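Local coordinates for protein geranyltranstransferase (Enterococcus faecalis, PDB 3P8L) that probably condenses isopentenyl diphosphate with geranyl diphosphate to give farnesyl diphosphate, with magnesium as cofactor, at residues A[192-197]-A[212-217]. Numbering follows the deposited sequence.
Sequences FALIAG and TQFAHH
Thr212 opens the contact against Ile195, its OG1 lying 3.3 Å from Ile195 CG1, with CD1 of the isoleucine a little farther off. With OG1 beside the backbone N (chi1 -60°), the hydroxyl reaches back to hydrogen-bond Ile208 O one turn earlier in its own helix, so its polar need is met there and it can lie against a hydrocarbon branch. Two residues on, Phe214 sends its ring toward the other helix, CG anti to the backbone N (chi1 177°), and Leu194 comes to it obliquely, CD1 standing 3.6 Å from the ring atom CD2. Ala215 follows, its methyl turned toward the first helix and packed against Leu194: Ala215 CB is 3.7 Å from Leu194 CG and nearly as near to its CB. Leu194 thus lies against both Phe214 and Ala215, and this buried pairing is apolar. The axes of the short segments come within 8.3 Å at 153°, close to antiparallel; the segments belong to the successive helices 175-200 and 205-230 of the largely helical prenyl synthase fold. Around them, helix 53-64 covers Leu194 through Leu57 and Thr61, helix 259-283 meets Phe214 with Val276 and Leu277, and helix 139-153 touches Ile195 through Gln148.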
loop_
_atom_site.group_PDB
_atom_site.type_symbol
_atom_site.label_atom_id
_atom_site.label_comp_id
_atom_site.label_asym_id
_atom_site.label_seq_id
_atom_site.Cartn_x
_atom_site.Cartn_y
_atom_site.Cartn_z
ATOM N N PHE A 192 -6.305 6.701 13.156
ATOM C CA PHE A 192 -6.934 5.546 12.519
ATOM C C PHE A 192 -7.278 4.464 13.541
ATOM O O PHE A 192 -8.356 3.875 13.462
ATOM C CB PHE A 192 -6.075 4.918 11.399
ATOM C CG PHE A 192 -6.691 3.669 10.827
ATOM C CD1 PHE A 192 -7.665 3.761 9.839
ATOM C CD2 PHE A 192 -6.354 2.402 11.324
ATOM C CE1 PHE A 192 -8.250 2.616 9.320
ATOM C CE2 PHE A 192 -6.957 1.262 10.831
ATOM C CZ PHE A 192 -7.912 1.372 9.818
ATOM N N ALA A 193 -6.372 4.166 14.475
ATOM C CA ALA A 193 -6.638 3.070 15.416
ATOM C C ALA A 193 -7.936 3.318 16.214
ATOM O O ALA A 193 -8.752 2.411 16.380
ATOM C CB ALA A 193 -5.475 2.860 16.362
ATOM N N LEU A 194 -8.106 4.548 16.688
ATOM C CA LEU A 194 -9.306 4.947 17.459
ATOM C C LEU A 194 -10.600 4.971 16.630
ATOM O O LEU A 194 -11.639 4.434 17.065
ATOM C CB LEU A 194 -9.069 6.286 18.172
ATOM C CG LEU A 194 -8.457 6.267 19.586
ATOM C CD1 LEU A 194 -9.446 5.724 20.594
ATOM C CD2 LEU A 194 -7.117 5.513 19.671
ATOM N N ILE A 195 -10.517 5.573 15.439
ATOM C CA ILE A 195 -11.575 5.546 14.430
ATOM C C ILE A 195 -12.002 4.132 14.123
ATOM O O ILE A 195 -13.199 3.827 14.174
ATOM C CB ILE A 195 -11.141 6.274 13.113
ATOM C CG1 ILE A 195 -11.030 7.778 13.351
ATOM C CG2 ILE A 195 -12.097 5.979 11.948
ATOM C CD1 ILE A 195 -10.590 8.546 12.137
ATOM N N ALA A 196 -11.031 3.258 13.834
ATOM C CA ALA A 196 -11.335 1.872 13.537
ATOM C C ALA A 196 -12.004 1.157 14.707
ATOM O O ALA A 196 -12.937 0.382 14.498
ATOM C CB ALA A 196 -10.086 1.102 13.091
ATOM N N GLY A 197 -11.492 1.376 15.916
ATOM C CA GLY A 197 -12.143 0.884 17.136
ATOM C C GLY A 197 -13.617 1.282 17.201
ATOM O O GLY A 197 -14.476 0.434 17.423
ATOM N N THR A 212 -11.497 10.246 17.882
ATOM C CA THR A 212 -10.469 10.930 17.103
ATOM C C THR A 212 -9.707 11.988 17.898
ATOM O O THR A 212 -8.477 12.096 17.800
ATOM C CB THR A 212 -11.119 11.572 15.881
ATOM O OG1 THR A 212 -11.728 10.544 15.103
ATOM C CG2 THR A 212 -10.107 12.360 15.036
ATOM N N GLN A 213 -10.440 12.756 18.693
ATOM C CA GLN A 213 -9.849 13.779 19.540
ATOM C C GLN A 213 -9.008 13.136 20.619
ATOM O O GLN A 213 -7.905 13.617 20.933
ATOM C CB GLN A 213 -10.938 14.653 20.180
ATOM C CG GLN A 213 -11.571 15.676 19.242
ATOM C CD GLN A 213 -12.681 16.480 19.919
ATOM O OE1 GLN A 213 -12.462 17.123 20.948
ATOM N NE2 GLN A 213 -13.874 16.444 19.340
ATOM N N PHE A 214 -9.533 12.060 21.202
ATOM C CA PHE A 214 -8.753 11.267 22.153
ATOM C C PHE A 214 -7.415 10.819 21.551
ATOM O O PHE A 214 -6.373 10.965 22.187
ATOM C CB PHE A 214 -9.532 10.033 22.620
ATOM C CG PHE A 214 -8.742 9.143 23.535
ATOM C CD1 PHE A 214 -8.672 9.415 24.895
ATOM C CD2 PHE A 214 -8.051 8.040 23.035
ATOM C CE1 PHE A 214 -7.934 8.588 25.752
ATOM C CE2 PHE A 214 -7.307 7.218 23.872
ATOM C CZ PHE A 214 -7.257 7.487 25.245
ATOM N N ALA A 215 -7.464 10.270 20.336
ATOM C CA ALA A 215 -6.252 9.798 19.634
ATOM C C ALA A 215 -5.250 10.910 19.426
ATOM O O ALA A 215 -4.052 10.729 19.675
ATOM C CB ALA A 215 -6.625 9.192 18.299
ATOM N N HIS A 216 -5.751 12.068 18.991
ATOM C CA HIS A 216 -4.918 13.263 18.859
ATOM C C HIS A 216 -4.185 13.600 20.158
ATOM O O HIS A 216 -2.982 13.827 20.141
ATOM C CB HIS A 216 -5.732 14.472 18.373
ATOM C CG HIS A 216 -4.989 15.769 18.470
ATOM N ND1 HIS A 216 -4.087 16.182 17.512
ATOM C CD2 HIS A 216 -5.005 16.740 19.415
ATOM C CE1 HIS A 216 -3.584 17.354 17.862
ATOM N NE2 HIS A 216 -4.122 17.713 19.014
ATOM N N HIS A 217 -4.900 13.602 21.284
ATOM C CA HIS A 217 -4.263 13.909 22.559
ATOM C C HIS A 217 -3.336 12.773 22.985
ATOM O O HIS A 217 -2.195 13.028 23.390
ATOM C CB HIS A 217 -5.295 14.258 23.649
ATOM C CG HIS A 217 -6.151 15.443 23.305
ATOM N ND1 HIS A 217 -5.623 16.691 23.055
ATOM C CD2 HIS A 217 -7.493 15.568 23.157
ATOM C CE1 HIS A 217 -6.598 17.529 22.754
ATOM N NE2 HIS A 217 -7.743 16.873 22.809
#